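Local atomic coordinates of phenylalanine ammonia-lyase (PDB entry 1Y2M), a protein that catalyses the non-oxidative deamination of L-phenylalanine and L-tyrosine to trans-cinnamate and p-coumarate, working as a homotetramer built as a dimer of dimers. Residues L60-G64 with Y65-L69; T526-Y529 with C530-Q533; D571-V574 with E575-K579; Q687-T690 with I691-V695. All coordinates share one frame; numbering follows the deposited sequence.

Contact 1 of 4, residues L60-G64 with Y65-L69; sequences LELDG and YSLNL
The turn that leaves strand 60-62 is closed by Asp63, whose carboxylate reaches across Gly64 to Tyr65 and Ser66. OD1 of Asp63 takes two backbone donors, Tyr65 N at 2.9 Å, met nearly head-on to the C-O bond, and Ser66 N on the lone pair facing OD2. Asp63 OD2 receives Ser66 OG at 2.6 Å through its own syn lone pair; three bonds thus fix the rotation of the carboxylate. With chi1 at 63°, Asp63 CG sits between its own N and C, folded over the turn. This is an Asx turn: the side-chain oxygen accepts the N-H two residues on, playing the first carbonyl of a beta turn, on the way to helix 69-77. With an alanine at Asp63, the amides of Tyr65 and Ser66 are likely to lose their shared acceptor, and the Ser66 hydroxyl its mate. Gly64, at phi 91°, has no CB to press on its preceding carbonyl; its O and the Tyr65 ring both engage Arg178, the ring by cation-pi. Behind the turn, Leu67 CD1 meets Leu60 CD2 and Leu62 CD2, each at 3.9 Å, crossing Leu60 at about a right angle and lying alongside Leu62.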
loop_
_atom_site.group_PDB
_atom_site.type_symbol
_atom_site.label_atom_id
_atom_site.label_comp_id
_atom_site.label_asym_id
_atom_site.label_seq_id
_atom_site.Cartn_x
_atom_site.Cartn_y
_atom_site.Cartn_z
ATOM N N LEU B 60 17.198 8.389 37.364
ATOM C CA LEU B 60 16.475 9.285 36.475
ATOM C C LEU B 60 15.383 9.934 37.282
ATOM O O LEU B 60 14.434 9.268 37.679
ATOM C CB LEU B 60 15.898 8.513 35.300
ATOM C CG LEU B 60 15.003 9.299 34.342
ATOM C CD1 LEU B 60 15.729 10.525 33.725
ATOM C CD2 LEU B 60 14.444 8.394 33.231
ATOM N N GLU B 61 15.531 11.230 37.513
ATOM C CA GLU B 61 14.580 12.030 38.254
ATOM C C GLU B 61 13.573 12.688 37.323
ATOM O O GLU B 61 13.932 13.484 36.457
ATOM C CB GLU B 61 15.308 13.107 39.065
ATOM C CG GLU B 61 15.906 12.565 40.358
ATOM C CD GLU B 61 16.266 13.674 41.358
ATOM O OE1 GLU B 61 17.206 14.414 41.012
ATOM O OE2 GLU B 61 15.628 13.799 42.453
ATOM N N LEU B 62 12.316 12.316 37.467
ATOM C CA LEU B 62 11.249 12.791 36.588
ATOM C C LEU B 62 10.585 14.043 37.156
ATOM O O LEU B 62 10.129 14.059 38.305
ATOM C CB LEU B 62 10.192 11.704 36.422
ATOM C CG LEU B 62 10.711 10.427 35.800
ATOM C CD1 LEU B 62 9.606 9.383 35.719
ATOM C CD2 LEU B 62 11.351 10.708 34.440
ATOM N N ASP B 63 10.573 15.102 36.350
ATOM C CA ASP B 63 10.026 16.364 36.780
ATOM C C ASP B 63 8.934 16.909 35.871
ATOM O O ASP B 63 8.467 18.007 36.098
ATOM C CB ASP B 63 11.138 17.421 36.979
ATOM C CG ASP B 63 11.890 17.748 35.698
ATOM O OD1 ASP B 63 11.295 17.753 34.619
ATOM O OD2 ASP B 63 13.099 18.026 35.755
ATOM N N GLY B 64 8.510 16.132 34.875
ATOM C CA GLY B 64 7.448 16.554 33.961
ATOM C C GLY B 64 7.915 17.294 32.700
ATOM O O GLY B 64 7.134 17.487 31.774
ATOM N N TYR B 65 9.177 17.694 32.631
ATOM C CA TYR B 65 9.669 18.594 31.549
ATOM C C TYR B 65 11.045 18.231 30.954
ATOM O O TYR B 65 11.297 18.530 29.784
ATOM C CB TYR B 65 9.722 20.050 32.057
ATOM C CG TYR B 65 8.385 20.631 32.370
ATOM C CD1 TYR B 65 7.719 21.435 31.446
ATOM C CD2 TYR B 65 7.755 20.365 33.582
ATOM C CE1 TYR B 65 6.447 21.960 31.736
ATOM C CE2 TYR B 65 6.492 20.841 33.860
ATOM C CZ TYR B 65 5.835 21.627 32.936
ATOM O OH TYR B 65 4.587 22.066 33.244
ATOM N N SER B 66 11.933 17.632 31.768
ATOM C CA SER B 66 13.335 17.377 31.437
ATOM C C SER B 66 13.586 16.091 30.716
ATOM O O SER B 66 14.672 15.884 30.172
ATOM C CB SER B 66 14.195 17.326 32.737
ATOM O OG SER B 66 14.164 18.549 33.413
ATOM N N LEU B 67 12.628 15.166 30.792
ATOM C CA LEU B 67 12.854 13.821 30.308
ATOM C C LEU B 67 13.183 13.867 28.829
ATOM O O LEU B 67 12.447 14.481 28.055
ATOM C CB LEU B 67 11.600 12.993 30.507
ATOM C CG LEU B 67 11.583 11.565 30.017
ATOM C CD1 LEU B 67 12.644 10.786 30.746
ATOM C CD2 LEU B 67 10.223 10.876 30.144
ATOM N N ASN B 68 14.248 13.181 28.419
ATOM C CA ASN B 68 14.603 13.122 26.990
ATOM C C ASN B 68 14.614 11.696 26.490
ATOM O O ASN B 68 14.377 10.753 27.257
ATOM C CB ASN B 68 15.944 13.809 26.711
ATOM C CG ASN B 68 17.110 13.152 27.441
ATOM O OD1 ASN B 68 17.232 11.912 27.456
ATOM N ND2 ASN B 68 17.973 13.964 28.029
ATOM N N LEU B 69 14.832 11.507 25.200
ATOM C CA LEU B 69 14.644 10.206 24.625
ATOM C C LEU B 69 15.724 9.208 24.999
ATOM O O LEU B 69 15.445 8.016 25.238
ATOM C CB LEU B 69 14.470 10.313 23.106
ATOM C CG LEU B 69 13.327 11.193 22.597
ATOM C CD1 LEU B 69 13.159 10.999 21.121
ATOM C CD2 LEU B 69 12.107 10.813 23.372
#

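Contact 2 of 4, residues T526-Y529 with C530-Q533; sequences THLY and CVLQ
Leu528 lies over Leu532 one turn further along helix 506-560, its CD1 touching both CD1 (4.0 Å) and CG of Leu532 as the two side chains cross obliquely. CG of Leu528 is anti to the backbone N (chi1 -175°), which sends the branch along the helix in the direction of Leu532. CD1 of Leu528 also comes to 4.2 Å from Val531 CG1, a looser touch. CG of Leu532 rests 3.1 Å from Leu528 O, the carbonyl that accepts Leu532 N at 3.2 Å. Val531 N binds His527 O at 2.8 Å, and Cys530 N binds Thr526 O; the Gln533 N to Tyr529 O bond is weak. On another flank, SG of Cys530 packs 4.2 Å from CD2 of Tyr529. The leucines face helix 662-672 through Tyr666 and Val669, whereas Cys530 meets Leu440 of helix 416-443 and Leu470 of helix 468-484, its side chain about 9 Å from that of the cinnamate-binding Lys468. Polar groups along these two buried turns have partners elsewhere: Thr526 OG1 bonds Leu522 O within the same helix, Tyr529 OH bonds His466 NE2, His527 NE2 bonds Thr300 OG1, and both ends of the Gln533 amide are held, by Leu456 O and Arg678 N. Apolar contacts therefore join neighbouring turns, while the side-chain hydrogen bonds of His527, Tyr529 and Gln533 tie the same buried length of helix to the surrounding chain.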
loop_
_atom_site.group_PDB
_atom_site.type_symbol
_atom_site.label_atom_id
_atom_site.label_comp_id
_atom_site.label_asym_id
_atom_site.label_seq_id
_atom_site.Cartn_x
_atom_site.Cartn_y
_atom_site.Cartn_z
ATOM N N THR B 526 24.214 -8.103 6.858
ATOM C CA THR B 526 24.621 -8.774 5.611
ATOM C C THR B 526 25.622 -7.938 4.788
ATOM O O THR B 526 26.665 -8.408 4.306
ATOM C CB THR B 526 23.357 -9.109 4.803
ATOM O OG1 THR B 526 22.602 -10.073 5.539
ATOM C CG2 THR B 526 23.629 -9.637 3.400
ATOM N N HIS B 527 25.278 -6.686 4.566
ATOM C CA HIS B 527 26.144 -5.783 3.823
ATOM C C HIS B 527 27.496 -5.669 4.532
ATOM O O HIS B 527 28.562 -5.664 3.890
ATOM C CB HIS B 527 25.412 -4.440 3.681
ATOM C CG HIS B 527 26.087 -3.431 2.775
ATOM N ND1 HIS B 527 25.538 -2.193 2.506
ATOM C CD2 HIS B 527 27.261 -3.481 2.094
ATOM C CE1 HIS B 527 26.350 -1.535 1.689
ATOM N NE2 HIS B 527 27.409 -2.283 1.440
ATOM N N LEU B 528 27.488 -5.445 5.832
ATOM C CA LEU B 528 28.751 -5.345 6.571
ATOM C C LEU B 528 29.586 -6.616 6.445
ATOM O O LEU B 528 30.794 -6.541 6.185
ATOM C CB LEU B 528 28.468 -5.049 8.046
ATOM C CG LEU B 528 29.642 -4.796 8.992
ATOM C CD1 LEU B 528 30.645 -3.802 8.401
ATOM C CD2 LEU B 528 29.109 -4.267 10.344
ATOM N N TYR B 529 28.942 -7.775 6.558
ATOM C CA TYR B 529 29.659 -9.045 6.343
ATOM C C TYR B 529 30.363 -9.012 4.990
ATOM O O TYR B 529 31.558 -9.326 4.882
ATOM C CB TYR B 529 28.700 -10.225 6.439
ATOM C CG TYR B 529 29.370 -11.529 6.095
ATOM C CD1 TYR B 529 29.966 -12.322 7.077
ATOM C CD2 TYR B 529 29.414 -11.960 4.796
ATOM C CE1 TYR B 529 30.597 -13.491 6.743
ATOM C CE2 TYR B 529 30.078 -13.140 4.459
ATOM C CZ TYR B 529 30.656 -13.894 5.421
ATOM O OH TYR B 529 31.295 -15.080 5.054
ATOM N N CYS B 530 29.605 -8.646 3.954
ATOM C CA CYS B 530 30.135 -8.698 2.568
ATOM C C CYS B 530 31.238 -7.670 2.299
ATOM O O CYS B 530 32.280 -7.994 1.694
ATOM C CB CYS B 530 29.062 -8.579 1.552
ATOM S SG CYS B 530 27.847 -9.897 1.525
ATOM N N VAL B 531 31.014 -6.433 2.743
ATOM C CA VAL B 531 31.984 -5.374 2.453
ATOM C C VAL B 531 33.327 -5.703 3.073
ATOM O O VAL B 531 34.372 -5.363 2.548
ATOM C CB VAL B 531 31.441 -3.946 2.830
ATOM C CG1 VAL B 531 31.578 -3.698 4.343
ATOM C CG2 VAL B 531 32.160 -2.854 2.036
ATOM N N LEU B 532 33.330 -6.344 4.241
ATOM C CA LEU B 532 34.606 -6.669 4.891
ATOM C C LEU B 532 35.355 -7.742 4.087
ATOM O O LEU B 532 36.572 -7.646 3.926
ATOM C CB LEU B 532 34.376 -7.169 6.320
ATOM C CG LEU B 532 33.712 -6.138 7.204
ATOM C CD1 LEU B 532 33.310 -6.777 8.497
ATOM C CD2 LEU B 532 34.590 -4.870 7.423
ATOM N N GLN B 533 34.614 -8.729 3.580
ATOM C CA GLN B 533 35.226 -9.707 2.661
ATOM C C GLN B 533 35.790 -9.022 1.453
ATOM O O GLN B 533 36.943 -9.293 1.062
ATOM C CB GLN B 533 34.244 -10.760 2.216
ATOM C CG GLN B 533 34.875 -11.793 1.262
ATOM C CD GLN B 533 35.582 -12.971 1.934
ATOM O OE1 GLN B 533 35.820 -13.013 3.152
ATOM N NE2 GLN B 533 35.968 -13.946 1.093
#

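Contact 3 of 4, residues D571-V574 with E575-K579; sequences DELV and EKVNK
Segments 571-574 and 575-579 form consecutive turns of helix 570-587, joined by four backbone bonds, each from the N-H of residue i+4 to the carbonyl of residue i. They run from Glu575 N to Asp571 O, Lys576 N to Glu572 O, Val577 N to Leu573 O (2.8 Å) and Asn578 N to Val574 O (3.0 Å). Glu572 and Lys576 meet through the flank of the lysine rather than its tip: OE2 of Glu572 is 3.2 Å from CE of Lys576 but 4.4 Å from NZ, and CG of Glu572 also touches that CE, at 3.6 Å. The last bend of the lysine, chi4 -51°, sets NZ off the line of an otherwise extended chain, and the opposite charges remain beyond salt-bridge distance. Leu573 and Val577 lie side by side on the buried flank, CD1 of Leu573 to CG2 of Val577 at 3.9 Å. Val574 and Asn578 run alongside each other in the same way, with CG1 of Val574 3.5 Å from ND2 of Asn578. Around them, Leu573 packs on Val611 of helix 593-611, while Lys576 lies on Thr607 and Val611. Leu573, on Ile556 and Phe560, and Val574, on Val553, make the apolar join to helix 506-560, and the Glu572-Lys576 attraction, without direct contact of the charged atoms, is likely to be modest.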
loop_
_atom_site.group_PDB
_atom_site.type_symbol
_atom_site.label_atom_id
_atom_site.label_comp_id
_atom_site.label_asym_id
_atom_site.label_seq_id
_atom_site.Cartn_x
_atom_site.Cartn_y
_atom_site.Cartn_z
ATOM N N ASP B 571 59.616 1.603 -22.962
ATOM C CA ASP B 571 58.568 2.409 -22.306
ATOM C C ASP B 571 57.210 2.091 -22.879
ATOM O O ASP B 571 56.268 1.810 -22.149
ATOM C CB ASP B 571 58.798 3.903 -22.538
ATOM C CG ASP B 571 59.539 4.557 -21.429
ATOM O OD1 ASP B 571 60.262 3.827 -20.702
ATOM O OD2 ASP B 571 59.406 5.810 -21.320
ATOM N N GLU B 572 57.107 2.155 -24.200
ATOM C CA GLU B 572 55.833 1.906 -24.851
ATOM C C GLU B 572 55.300 0.508 -24.496
ATOM O O GLU B 572 54.106 0.332 -24.221
ATOM C CB GLU B 572 55.979 2.024 -26.370
ATOM C CG GLU B 572 54.664 1.965 -27.101
ATOM C CD GLU B 572 54.767 1.888 -28.622
ATOM O OE1 GLU B 572 55.890 1.963 -29.196
ATOM O OE2 GLU B 572 53.691 1.753 -29.242
ATOM N N LEU B 573 56.189 -0.485 -24.546
ATOM C CA LEU B 573 55.733 -1.860 -24.338
ATOM C C LEU B 573 55.218 -2.068 -22.921
ATOM O O LEU B 573 54.166 -2.685 -22.699
ATOM C CB LEU B 573 56.843 -2.873 -24.601
ATOM C CG LEU B 573 56.371 -4.341 -24.502
ATOM C CD1 LEU B 573 55.377 -4.645 -25.625
ATOM C CD2 LEU B 573 57.487 -5.339 -24.526
ATOM N N VAL B 574 56.009 -1.609 -21.946
ATOM C CA VAL B 574 55.616 -1.787 -20.540
ATOM C C VAL B 574 54.278 -1.099 -20.294
ATOM O O VAL B 574 53.378 -1.661 -19.643
ATOM C CB VAL B 574 56.652 -1.214 -19.575
ATOM C CG1 VAL B 574 56.110 -1.288 -18.159
ATOM C CG2 VAL B 574 57.930 -1.978 -19.667
ATOM N N GLU B 575 54.149 0.118 -20.807
ATOM C CA GLU B 575 52.921 0.875 -20.600
ATOM C C GLU B 575 51.741 0.111 -21.185
ATOM O O GLU B 575 50.714 0.010 -20.549
ATOM C CB GLU B 575 52.981 2.269 -21.248
ATOM C CG GLU B 575 51.640 3.029 -21.179
ATOM C CD GLU B 575 51.552 4.211 -22.157
ATOM O OE1 GLU B 575 51.602 3.983 -23.401
ATOM O OE2 GLU B 575 51.393 5.363 -21.674
ATOM N N LYS B 576 51.884 -0.367 -22.428
ATOM C CA LYS B 576 50.747 -0.922 -23.161
ATOM C C LYS B 576 50.408 -2.323 -22.668
ATOM O O LYS B 576 49.222 -2.700 -22.582
ATOM C CB LYS B 576 51.015 -0.886 -24.664
ATOM C CG LYS B 576 50.956 0.535 -25.258
ATOM C CD LYS B 576 51.008 0.489 -26.792
ATOM C CE LYS B 576 51.095 1.854 -27.433
ATOM N NZ LYS B 576 50.047 2.748 -26.926
ATOM N N VAL B 577 51.411 -3.093 -22.278
ATOM C CA VAL B 577 51.174 -4.422 -21.667
ATOM C C VAL B 577 50.421 -4.255 -20.352
ATOM O O VAL B 577 49.439 -4.941 -20.124
ATOM C CB VAL B 577 52.470 -5.258 -21.500
ATOM C CG1 VAL B 577 52.306 -6.398 -20.508
ATOM C CG2 VAL B 577 52.886 -5.825 -22.840
ATOM N N ASN B 578 50.841 -3.321 -19.514
ATOM C CA ASN B 578 50.120 -3.040 -18.274
ATOM C C ASN B 578 48.682 -2.635 -18.527
ATOM O O ASN B 578 47.759 -3.080 -17.828
ATOM C CB ASN B 578 50.848 -1.934 -17.474
ATOM C CG ASN B 578 52.147 -2.406 -16.786
ATOM O OD1 ASN B 578 52.343 -3.576 -16.507
ATOM N ND2 ASN B 578 53.024 -1.458 -16.497
ATOM N N LYS B 579 48.434 -1.834 -19.552
ATOM C CA LYS B 579 47.095 -1.380 -19.779
ATOM C C LYS B 579 46.234 -2.533 -20.279
ATOM O O LYS B 579 45.073 -2.651 -19.903
ATOM C CB LYS B 579 47.052 -0.266 -20.792
ATOM C CG LYS B 579 47.656 1.049 -20.318
ATOM C CD LYS B 579 47.354 2.284 -21.206
ATOM C CE LYS B 579 46.780 1.978 -22.580
ATOM N NZ LYS B 579 45.294 1.771 -22.538
#

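Contact 4 of 4, residues Q687-T690 with I691-V695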
loop_
_atom_site.group_PDB
_atom_site.type_symbol
_atom_site.label_atom_id
_atom_site.label_comp_id
_atom_site.label_asym_id
_atom_site.label_seq_id
_atom_site.Cartn_x
_atom_site.Cartn_y
_atom_site.Cartn_z
ATOM N N GLN B 687 33.691 -28.134 5.897
ATOM C CA GLN B 687 32.454 -27.346 5.941
ATOM C C GLN B 687 32.446 -26.510 7.212
ATOM O O GLN B 687 32.061 -26.989 8.287
ATOM C CB GLN B 687 31.275 -28.311 5.874
ATOM C CG GLN B 687 31.152 -28.974 4.512
ATOM C CD GLN B 687 29.938 -29.855 4.435
ATOM O OE1 GLN B 687 29.922 -30.970 4.991
ATOM N NE2 GLN B 687 28.909 -29.372 3.775
ATOM N N GLU B 688 32.911 -25.259 7.100
ATOM C CA GLU B 688 33.108 -24.422 8.263
ATOM C C GLU B 688 31.771 -23.897 8.767
ATOM O O GLU B 688 30.774 -23.907 8.061
ATOM C CB GLU B 688 33.980 -23.214 7.927
ATOM C CG GLU B 688 35.342 -23.525 7.410
ATOM C CD GLU B 688 36.299 -22.337 7.510
ATOM O OE1 GLU B 688 36.131 -21.331 6.759
ATOM O OE2 GLU B 688 37.258 -22.443 8.359
ATOM N N VAL B 689 31.794 -23.422 10.012
ATOM C CA VAL B 689 30.662 -22.708 10.596
ATOM C C VAL B 689 30.119 -21.758 9.548
ATOM O O VAL B 689 30.906 -21.121 8.840
ATOM C CB VAL B 689 31.118 -21.959 11.875
ATOM C CG1 VAL B 689 30.106 -20.941 12.289
ATOM C CG2 VAL B 689 31.337 -22.977 13.005
ATOM N N THR B 690 28.805 -21.701 9.380
ATOM C CA THR B 690 28.203 -21.150 8.198
ATOM C C THR B 690 28.306 -19.662 8.112
ATOM O O THR B 690 28.447 -18.931 9.104
ATOM C CB THR B 690 26.685 -21.489 8.126
ATOM O OG1 THR B 690 26.052 -20.951 9.300
ATOM C CG2 THR B 690 26.476 -23.010 8.020
ATOM N N ILE B 691 28.133 -19.199 6.889
ATOM C CA ILE B 691 28.018 -17.762 6.636
ATOM C C ILE B 691 26.930 -17.136 7.508
ATOM O O ILE B 691 27.153 -16.044 8.127
ATOM C CB ILE B 691 27.711 -17.570 5.146
ATOM C CG1 ILE B 691 28.931 -18.010 4.342
ATOM C CG2 ILE B 691 27.308 -16.078 4.825
ATOM C CD1 ILE B 691 28.598 -18.278 2.889
ATOM N N GLY B 692 25.787 -17.809 7.589
ATOM C CA GLY B 692 24.666 -17.305 8.402
ATOM C C GLY B 692 25.004 -17.133 9.866
ATOM O O GLY B 692 24.608 -16.145 10.484
ATOM N N SER B 693 25.754 -18.099 10.413
ATOM C CA SER B 693 26.188 -18.041 11.811
ATOM C C SER B 693 27.024 -16.804 12.049
ATOM O O SER B 693 26.900 -16.155 13.071
ATOM C CB SER B 693 26.953 -19.289 12.210
ATOM O OG SER B 693 26.080 -20.418 12.315
ATOM N N ASN B 694 27.850 -16.448 11.062
ATOM C CA ASN B 694 28.696 -15.238 11.165
ATOM C C ASN B 694 27.888 -13.942 10.998
ATOM O O ASN B 694 28.052 -12.984 11.785
ATOM C CB ASN B 694 29.904 -15.335 10.210
ATOM C CG ASN B 694 30.842 -16.463 10.618
ATOM O OD1 ASN B 694 31.192 -17.361 9.844
ATOM N ND2 ASN B 694 31.226 -16.450 11.871
ATOM N N VAL B 695 27.044 -13.871 9.976
ATOM C CA VAL B 695 26.161 -12.718 9.820
ATOM C C VAL B 695 25.322 -12.513 11.109
ATOM O O VAL B 695 25.116 -11.370 11.600
ATOM C CB VAL B 695 25.254 -12.840 8.569
ATOM C CG1 VAL B 695 24.286 -11.663 8.485
ATOM C CG2 VAL B 695 26.107 -12.939 7.321
#
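Thr690 touches the first turn of helix 691-703 along its side chain: CB lies 3.8 Å from Gly692 N, and OG1 beyond it reaches Ser693. There Thr690 OG1 accepts Ser693 N at 3.1 Å, with an N-H...O angle of 155°, and also stands 3.1 Å from Ser693 OG. A chi1 of 59° places this hydroxyl between the threonine's own N and C, turned to the opening of the helix. Thr690 is the N-cap: its side chain occupies an acceptor position that no preceding turn supplies, and its carbonyl starts the helical bonding by taking Asn694 N at 3.2 Å. A valine at Thr690 would probably leave the Ser693 amide without its capping acceptor and the first turn less firmly held. Just before the cap, CG1 of Val689 packs on CB of Ser693 at 3.6 Å, a van der Waals touch between the residue preceding the cap and the third residue of the helix. This helix start also faces the second subunit, where one carboxylate oxygen, OD2 of Asp230 of that subunit, bonds both Ser693 OG and Thr690 N. Within the chain, Ile691 packs on Leu470 of helix 468-484 and on Tyr529 of helix 506-560, its side chain about 8 Å from that of Lys468, which binds cinnamate.

From the N terminus the four contacts follow in series, none nesting in or crossing another. Contact 1 closes a turn and joins strand 60-62 to the approach of helix 69-77. Contacts 2 and 3 join successive turns of a helix: contact 2 within helix 506-560, about 40 Å from contact 1 between centres, and contact 3 on the next helix, 570-587, centre to centre about 35 Å from contact 2. Contact 4 caps helix 691-703 and returns to contact 2: Val695 CG1 packs 3.7 Å from Thr526 OG1, and Ile691 CG1 lies 3.8 Å from Tyr529 OH. Helix 691-703 thereby rests on helix 506-560, while contacts 1 and 3 lie on opposite sides of the chain's centre.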